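Local coordinates for major extracellular endoglucanase (Xanthomonas campestris pv. campestris, PDB 4TUF), which hydrolyses internal beta-1,4-glucosidic linkages in cellulose, lichenin and cereal beta-glucans, and is represented here by its catalytic TIM-barrel domain of glycoside hydrolase family 5, at residues F27-G30 with M34-L37; C62-T65 with D69-P72; A162-G167 with D172-A177; I198-V203 with G208-G213. All coordinates share one frame; numbering follows the deposited sequence.

Interaction 1: F27-G30 with M34-L37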
# COMPACT_ATOMS: atom_id res chain seq x y z
N PHE A 27 10.88 -6.17 3.20
CA PHE A 27 10.79 -7.46 2.52
C PHE A 27 10.87 -7.33 1.00
O PHE A 27 10.96 -8.34 0.29
CB PHE A 27 9.49 -8.19 2.90
CG PHE A 27 9.52 -8.83 4.26
CD1 PHE A 27 10.28 -9.96 4.49
CD2 PHE A 27 8.77 -8.31 5.30
CE1 PHE A 27 10.30 -10.56 5.74
CE2 PHE A 27 8.79 -8.89 6.55
CZ PHE A 27 9.56 -10.02 6.77
N GLU A 28 10.85 -6.10 0.49
CA GLU A 28 10.92 -5.89 -0.95
C GLU A 28 12.28 -5.33 -1.34
O GLU A 28 12.47 -4.86 -2.47
CB GLU A 28 9.79 -4.96 -1.43
CG GLU A 28 10.06 -3.46 -1.29
CD GLU A 28 10.26 -3.00 0.14
OE1 GLU A 28 9.94 -3.76 1.09
OE2 GLU A 28 10.74 -1.85 0.32
N THR A 29 13.23 -5.39 -0.42
CA THR A 29 14.55 -4.82 -0.65
C THR A 29 15.65 -5.87 -0.66
O THR A 29 15.39 -7.06 -0.46
CB THR A 29 14.91 -3.77 0.41
OG1 THR A 29 15.27 -4.44 1.63
CG2 THR A 29 13.72 -2.85 0.66
N GLY A 30 16.88 -5.42 -0.87
CA GLY A 30 18.03 -6.30 -0.93
C GLY A 30 18.26 -7.09 0.34
O GLY A 30 18.91 -8.12 0.31
N MET A 34 11.92 -7.19 7.02
CA MET A 34 11.44 -5.88 7.46
C MET A 34 12.59 -5.11 8.12
O MET A 34 13.42 -5.70 8.80
CB MET A 34 10.25 -6.00 8.42
CG MET A 34 10.58 -6.61 9.76
SD MET A 34 9.17 -6.67 10.88
CE MET A 34 8.92 -4.94 11.20
N HIS A 35 12.64 -3.80 7.89
CA HIS A 35 13.75 -2.96 8.33
C HIS A 35 13.77 -2.69 9.82
O HIS A 35 12.75 -2.78 10.50
CB HIS A 35 13.72 -1.62 7.58
CG HIS A 35 14.33 -1.67 6.22
ND1 HIS A 35 13.96 -0.81 5.21
CD2 HIS A 35 15.30 -2.47 5.70
CE1 HIS A 35 14.67 -1.08 4.12
NE2 HIS A 35 15.49 -2.08 4.40
N GLY A 36 14.95 -2.35 10.33
CA GLY A 36 15.10 -1.92 11.70
C GLY A 36 15.54 -3.00 12.66
O GLY A 36 15.70 -2.76 13.86
N LEU A 37 15.74 -4.21 12.14
CA LEU A 37 16.14 -5.32 12.99
C LEU A 37 17.63 -5.25 13.31
O LEU A 37 18.18 -6.18 13.90
CB LEU A 37 15.78 -6.66 12.33
CG LEU A 37 14.30 -6.80 11.96
CD1 LEU A 37 13.92 -8.24 11.68
CD2 LEU A 37 13.39 -6.20 13.03
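The phenyl ring of Phe27 lies flat beneath the start of segment 34-37, with the backbone N of Met34 3.5 Å above the ring plane and over its centre. CG of Phe27 is anti to the carbonyl carbon, beside the backbone N (chi1 -77°), which lets the ring swing under that nitrogen. CE2 of Phe27 comes closest, at 3.6 Å from N of Met34; CB of Met34 stands on the same side of the ring but beyond its rim, 3.7 Å from CE2 of Phe27. The two side chains run side by side in the same direction. This is the packed part: Phe27 and Met34 are both buried, and their CA atoms are 5.2 Å apart.

The other part is looser and polar. Thr29 and His35 approach from opposite directions, with OG1 of Thr29 3.6 Å from NE2 of His35 and CG2 of Thr29 4.0 Å from CE1 of His35, the ring being met obliquely. That spacing is van der Waals contact, and OG1 is engaged within its own loop instead, by Gly26 O and Asn31 N. Both residues are partly exposed.

The whole contact belongs to the loop that leaves barrel strand 16-23 and leads into helix 42-51. Phe27 reaches Leu59 on strand 56-61 and Leu92 and Val95 on helix 88-102, while Met34 packs on Met45 of helix 42-51.

Interaction 2: C62-T65 with D69-P72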
# COMPACT_ATOMS: atom_id res chain seq x y z
N CYS A 62 9.04 -8.83 -2.48
CA CYS A 62 9.56 -9.00 -3.82
C CYS A 62 9.68 -10.49 -4.09
O CYS A 62 9.67 -11.27 -3.14
CB CYS A 62 10.91 -8.29 -3.97
SG CYS A 62 12.25 -8.99 -2.94
N PRO A 63 9.76 -10.89 -5.37
CA PRO A 63 9.87 -12.31 -5.71
C PRO A 63 11.01 -13.04 -4.99
O PRO A 63 10.79 -14.12 -4.45
CB PRO A 63 10.13 -12.28 -7.21
CG PRO A 63 9.40 -11.07 -7.67
CD PRO A 63 9.57 -10.06 -6.57
N ALA A 64 12.20 -12.45 -4.98
CA ALA A 64 13.36 -13.07 -4.34
C ALA A 64 13.09 -13.48 -2.89
O ALA A 64 13.54 -14.54 -2.44
CB ALA A 64 14.56 -12.14 -4.40
N THR A 65 12.33 -12.66 -2.17
CA THR A 65 11.99 -12.94 -0.78
C THR A 65 11.19 -14.24 -0.65
O THR A 65 11.29 -14.95 0.36
CB THR A 65 11.20 -11.77 -0.17
OG1 THR A 65 12.06 -10.63 -0.04
CG2 THR A 65 10.65 -12.13 1.20
N ASP A 69 15.68 -20.33 -0.53
CA ASP A 69 17.01 -20.18 0.05
C ASP A 69 17.53 -18.75 0.04
O ASP A 69 18.72 -18.52 0.28
CB ASP A 69 17.99 -21.09 -0.69
CG ASP A 69 17.81 -21.05 -2.19
OD1 ASP A 69 17.06 -20.16 -2.66
OD2 ASP A 69 18.39 -21.90 -2.89
N THR A 70 16.66 -17.78 -0.23
CA THR A 70 17.06 -16.39 -0.10
C THR A 70 17.32 -16.06 1.36
O THR A 70 16.44 -16.21 2.22
CB THR A 70 15.99 -15.44 -0.67
OG1 THR A 70 15.91 -15.59 -2.09
CG2 THR A 70 16.33 -13.98 -0.35
N MET A 71 18.54 -15.63 1.67
CA MET A 71 18.90 -15.30 3.04
C MET A 71 18.70 -13.82 3.31
O MET A 71 18.86 -12.99 2.41
CB MET A 71 20.35 -15.71 3.33
CG MET A 71 20.58 -17.22 3.32
SD MET A 71 19.65 -18.11 4.59
CE MET A 71 20.37 -17.43 6.09
N PRO A 72 18.33 -13.48 4.55
CA PRO A 72 18.17 -12.07 4.93
C PRO A 72 19.50 -11.40 5.26
O PRO A 72 20.52 -12.08 5.41
CB PRO A 72 17.29 -12.14 6.17
CG PRO A 72 17.64 -13.46 6.78
CD PRO A 72 17.92 -14.39 5.63
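Thr70 and Ala64 carry this contact, joined by a hydrogen bond of 2.6 Å from OG1 of Thr70 to the carbonyl O of Ala64. The hydroxyl does not approach along a lone pair: it sits above the carbonyl plane, 37° out of it, with a C=O...O angle of 136°. The bond from CA to CB of Thr70 points toward segment 62-65, and with chi1 at -68° OG1 is placed anti to its own carbonyl carbon. CB and CG2 of Thr70, 3.2 Å and 3.5 Å from Ala64 O, also lean on that oxygen, on the same side as the hydroxyl.

Both segments belong to the long excursion of a TIM barrel that follows strand 56-61 and runs on into helix 88-102 of the outer layer. At its start, Cys62 forms a disulfide with Cys115, which ties this loop to the one after strand 105-110.

Thr65 adds a smaller share, its CA lying 4.5 Å from CG2 of Thr70. Its CB leaves CA away from segment 69-72, and OG1 bonds to Phe27 O. Ser88, at the start of helix 88-102, hydrogen-bonds through OG to Thr70 O and, weakly, to Thr65 O, while His32 touches the side chains of both threonines.

Interaction 3: A162-G167 with D172-A177. With 2HP (dihydrogenphosphate ion), chain H.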
# COMPACT_ATOMS: atom_id res chain seq x y z
N ALA A 162 2.38 2.47 -18.56
CA ALA A 162 1.13 1.84 -18.15
C ALA A 162 -0.06 2.64 -18.65
O ALA A 162 -0.09 3.86 -18.55
CB ALA A 162 1.08 1.71 -16.63
N THR A 163 -1.03 1.94 -19.23
CA THR A 163 -2.26 2.60 -19.66
C THR A 163 -3.48 1.86 -19.13
O THR A 163 -3.35 0.89 -18.37
CB THR A 163 -2.35 2.70 -21.20
OG1 THR A 163 -2.30 1.38 -21.76
CG2 THR A 163 -1.19 3.53 -21.75
N TRP A 164 -4.66 2.31 -19.52
CA TRP A 164 -5.91 1.77 -19.00
C TRP A 164 -7.00 1.96 -20.05
O TRP A 164 -7.39 3.08 -20.36
CB TRP A 164 -6.27 2.47 -17.69
CG TRP A 164 -7.48 1.94 -16.97
CD1 TRP A 164 -8.70 1.64 -17.50
CD2 TRP A 164 -7.58 1.68 -15.56
NE1 TRP A 164 -9.55 1.20 -16.51
CE2 TRP A 164 -8.89 1.22 -15.32
CE3 TRP A 164 -6.69 1.79 -14.49
CZ2 TRP A 164 -9.33 0.86 -14.05
CZ3 TRP A 164 -7.13 1.44 -13.23
CH2 TRP A 164 -8.43 0.98 -13.02
N GLY A 165 -7.48 0.85 -20.61
CA GLY A 165 -8.59 0.85 -21.54
C GLY A 165 -8.32 1.40 -22.92
O GLY A 165 -9.22 1.96 -23.55
N THR A 166 -7.09 1.25 -23.41
CA THR A 166 -6.72 1.77 -24.73
C THR A 166 -6.75 0.69 -25.81
O THR A 166 -6.56 0.99 -26.99
CB THR A 166 -5.31 2.38 -24.72
OG1 THR A 166 -4.34 1.35 -24.45
CG2 THR A 166 -5.21 3.46 -23.65
N GLY A 167 -6.99 -0.55 -25.41
CA GLY A 167 -6.99 -1.66 -26.35
C GLY A 167 -5.59 -2.18 -26.65
O GLY A 167 -5.41 -3.05 -27.51
N ASP A 172 -1.94 -2.06 -21.02
CA ASP A 172 -3.20 -1.85 -20.30
C ASP A 172 -3.19 -2.50 -18.91
O ASP A 172 -3.40 -3.70 -18.78
CB ASP A 172 -4.39 -2.36 -21.11
CG ASP A 172 -4.88 -1.36 -22.14
OD1 ASP A 172 -4.44 -0.18 -22.09
OD2 ASP A 172 -5.71 -1.74 -22.99
N TRP A 173 -2.98 -1.68 -17.89
CA TRP A 173 -2.96 -2.14 -16.51
C TRP A 173 -4.28 -2.75 -16.07
O TRP A 173 -4.30 -3.69 -15.27
CB TRP A 173 -2.59 -0.98 -15.58
CG TRP A 173 -2.84 -1.26 -14.13
CD1 TRP A 173 -3.58 -0.50 -13.27
CD2 TRP A 173 -2.35 -2.38 -13.36
NE1 TRP A 173 -3.58 -1.07 -12.02
CE2 TRP A 173 -2.84 -2.22 -12.05
CE3 TRP A 173 -1.56 -3.49 -13.66
CZ2 TRP A 173 -2.56 -3.14 -11.03
CZ3 TRP A 173 -1.28 -4.40 -12.65
CH2 TRP A 173 -1.79 -4.22 -11.36
N ASN A 174 -5.39 -2.23 -16.59
CA ASN A 174 -6.71 -2.73 -16.19
C ASN A 174 -6.88 -4.21 -16.50
O ASN A 174 -7.38 -4.97 -15.67
CB ASN A 174 -7.82 -1.92 -16.87
CG ASN A 174 -7.66 -1.86 -18.37
OD1 ASN A 174 -6.58 -1.55 -18.87
ND2 ASN A 174 -8.74 -2.16 -19.10
N LYS A 175 -6.45 -4.63 -17.68
CA LYS A 175 -6.58 -6.02 -18.08
C LYS A 175 -5.62 -6.92 -17.30
O LYS A 175 -5.96 -8.05 -16.95
CB LYS A 175 -6.35 -6.17 -19.58
CG LYS A 175 -7.25 -5.27 -20.41
CD LYS A 175 -8.72 -5.49 -20.09
CE LYS A 175 -9.25 -6.78 -20.69
NZ LYS A 175 -10.73 -6.85 -20.57
N ALA A 176 -4.42 -6.41 -17.05
CA ALA A 176 -3.44 -7.16 -16.27
C ALA A 176 -3.93 -7.36 -14.84
O ALA A 176 -3.65 -8.39 -14.22
CB ALA A 176 -2.11 -6.46 -16.29
N ALA A 177 -4.67 -6.39 -14.32
CA ALA A 177 -5.22 -6.48 -12.97
C ALA A 177 -6.35 -7.50 -12.91
O ALA A 177 -6.54 -8.18 -11.90
CB ALA A 177 -5.71 -5.13 -12.50
P 2HP H . -6.84 -5.28 -24.40
O1 2HP H . -6.67 -6.73 -24.01
O2 2HP H . -8.26 -4.82 -24.11
O3 2HP H . -5.88 -4.42 -23.62
O4 2HP H . -6.54 -5.14 -25.88
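A single carboxylate oxygen, OD1 of Asp172, takes three hydrogen bonds from the preceding loop. OG1 of Thr163 reaches it at 2.7 Å on the anti side, whereas OG1 of Thr166, at 2.8 Å, and the backbone N of Thr166 come from the syn side. The other oxygen, OD2 of Asp172, accepts a weak bond from Gly167 N and stands 2.8 Å from O3 of a bound dihydrogenphosphate ion.

Asp172 occupies the N-cap position without a side-chain capping bond, its carboxylate being turned to the loop. Its backbone makes a lone beta bridge with Thr163, whose O receives Trp173 N at 2.6 Å. Next along, Asn174 folds over Trp164: CB lies 3.5 Å from the centroid of the five-membered ring in a CH-pi contact, with the amide and ring planes 9° apart. A chi1 of 53° places CG of Asn174 between its backbone N and carbonyl carbon, where Gly165 N donates to OD1 of Asn174 at 3.1 Å from above the side-chain carbonyl plane.

Thus the loop after strand 149-153 is strapped to the first turn of helix 173-187. Beyond it, Trp173 NE1 bonds to Glu196 O, just after strand 192-195, and Trp164 NE1 to Thr222 O.

Interaction 4: I198-V203 with G208-G213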
# COMPACT_ATOMS: atom_id res chain seq x y z
N ILE A 198 -2.96 4.48 -12.34
CA ILE A 198 -1.80 4.65 -13.19
C ILE A 198 -1.41 6.12 -13.13
O ILE A 198 -1.79 6.82 -12.19
CB ILE A 198 -2.09 4.20 -14.63
CG1 ILE A 198 -3.24 5.03 -15.21
CG2 ILE A 198 -2.45 2.72 -14.64
CD1 ILE A 198 -3.37 4.92 -16.71
N THR A 199 -0.66 6.59 -14.12
CA THR A 199 -0.41 8.03 -14.20
C THR A 199 -1.17 8.63 -15.39
O THR A 199 -2.40 8.55 -15.42
CB THR A 199 1.10 8.34 -14.30
OG1 THR A 199 1.73 7.49 -15.27
CG2 THR A 199 1.75 8.11 -12.96
N ASP A 200 -0.46 9.23 -16.34
CA ASP A 200 -1.10 9.81 -17.52
C ASP A 200 -1.68 8.72 -18.42
O ASP A 200 -1.08 7.66 -18.59
CB ASP A 200 -0.12 10.66 -18.32
CG ASP A 200 0.09 12.04 -17.72
OD1 ASP A 200 -0.45 12.32 -16.63
OD2 ASP A 200 0.80 12.86 -18.35
N ASN A 201 -2.84 9.00 -19.01
CA ASN A 201 -3.48 8.04 -19.91
C ASN A 201 -3.96 8.69 -21.21
O ASN A 201 -4.46 9.81 -21.21
CB ASN A 201 -4.65 7.37 -19.19
CG ASN A 201 -5.05 6.06 -19.82
OD1 ASN A 201 -4.24 5.14 -19.93
ND2 ASN A 201 -6.31 5.95 -20.24
N PRO A 202 -3.79 7.99 -22.34
CA PRO A 202 -4.22 8.56 -23.62
C PRO A 202 -5.74 8.71 -23.79
O PRO A 202 -6.15 9.42 -24.71
CB PRO A 202 -3.65 7.58 -24.65
CG PRO A 202 -3.31 6.35 -23.90
CD PRO A 202 -3.00 6.76 -22.50
N VAL A 203 -6.55 8.06 -22.96
CA VAL A 203 -8.00 8.26 -23.00
C VAL A 203 -8.61 8.40 -21.61
O VAL A 203 -8.07 7.88 -20.64
CB VAL A 203 -8.75 7.10 -23.71
CG1 VAL A 203 -8.39 7.01 -25.19
CG2 VAL A 203 -8.52 5.77 -23.00
N GLY A 208 -1.40 15.19 -16.34
CA GLY A 208 -0.50 16.13 -15.69
C GLY A 208 -0.62 16.17 -14.18
O GLY A 208 -1.73 16.19 -13.63
N GLY A 209 0.52 16.19 -13.49
CA GLY A 209 0.53 16.34 -12.05
C GLY A 209 0.03 15.12 -11.31
O GLY A 209 -0.56 15.23 -10.24
N ILE A 210 0.27 13.95 -11.89
CA ILE A 210 -0.19 12.69 -11.31
C ILE A 210 0.97 11.91 -10.69
O ILE A 210 2.03 11.77 -11.29
CB ILE A 210 -0.89 11.81 -12.36
CG1 ILE A 210 -2.07 12.56 -12.98
CG2 ILE A 210 -1.37 10.52 -11.73
CD1 ILE A 210 -2.86 11.74 -13.96
N PHE A 211 0.76 11.40 -9.47
CA PHE A 211 1.75 10.57 -8.80
C PHE A 211 1.60 9.12 -9.23
O PHE A 211 0.52 8.71 -9.66
CB PHE A 211 1.62 10.68 -7.28
CG PHE A 211 2.00 12.02 -6.73
CD1 PHE A 211 3.33 12.32 -6.45
CD2 PHE A 211 1.04 12.98 -6.46
CE1 PHE A 211 3.69 13.55 -5.94
CE2 PHE A 211 1.40 14.22 -5.95
CZ PHE A 211 2.72 14.51 -5.68
N TRP A 212 2.68 8.34 -9.11
CA TRP A 212 2.66 6.92 -9.46
C TRP A 212 1.51 6.20 -8.76
O TRP A 212 1.34 6.32 -7.55
CB TRP A 212 3.98 6.26 -9.08
CG TRP A 212 5.16 6.71 -9.87
CD1 TRP A 212 5.18 7.65 -10.86
CD2 TRP A 212 6.51 6.24 -9.74
NE1 TRP A 212 6.47 7.80 -11.34
CE2 TRP A 212 7.30 6.94 -10.68
CE3 TRP A 212 7.13 5.29 -8.92
CZ2 TRP A 212 8.66 6.72 -10.82
CZ3 TRP A 212 8.49 5.07 -9.06
CH2 TRP A 212 9.24 5.78 -10.00
N GLY A 213 0.73 5.44 -9.53
CA GLY A 213 -0.39 4.70 -8.99
C GLY A 213 -1.47 5.60 -8.44
O GLY A 213 -2.26 5.19 -7.58
O HOH W 1 1.64 12.97 -14.74
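Both backbones are irregular loop, converging to 4.4 Å between the CA atoms of Ile198 and Gly213 and spreading to 6.6 Å between those of Asp200 and Gly208. Across the wide end, the backbone N of Gly208 donates to OD1 of Asp200 at 3.0 Å. The N-H points almost straight at the oxygen (178°) but arrives on its syn side, 31° out of the carboxylate plane. A water also donates to OD1 of Asp200, at 2.9 Å, so the same oxygen takes Gly208 N directly and reaches Ile210 N through a weak water link.

Ile210 fills the middle, its CB pointing toward segment 198-203. CD1 lies 3.5 Å from Thr199 O and near OD1 of Asp200, while CG2 rests 3.6 Å from CA of Thr199. The two branches thereby cover the Thr199 backbone. From the other side of the pairing, the methyl of Thr199 is lodged against segment 208-213: chi1 of 47° sets CG2 anti to the carbonyl carbon, 3.6 Å from Phe211 O and 4.0 Å from CD1 of Trp212, whose ring it meets obliquely. CB of Trp212 points away from segment 198-203, and the ring stacks on His159 and touches Glu157; Gly213 is anchored by backbone bonds to Pro158 and His236.

The chemistry divides accordingly: a carboxylate, probably charged, and a water hold the solvent-facing end, while van der Waals contacts of methyl groups with backbone and side chain pack the rest, consistent with a loop that holds Trp212 beside Glu157, the probable proton donor.

How the interactions relate
All four contacts involve the loops that join elements of one barrel, and they fall into two pairs, with contact centres 29 to 32 Å apart between the pairs. Interactions 1 and 2 touch where CA of Glu28 packs 3.9 Å from CB of Cys62; interactions 3 and 4 meet through Trp164 O and Asn201 ND2 and by packing of Trp173 on Ile198. None is wholly core. Interaction 1 packs an aromatic ring against strand and helix, whereas interaction 2 is small and rests on one hydroxyl. Interaction 3 is the most polar and includes the first turn of helix 173-187; interaction 4, with Trp212 touching Glu157, comes closest to the probable catalytic residues.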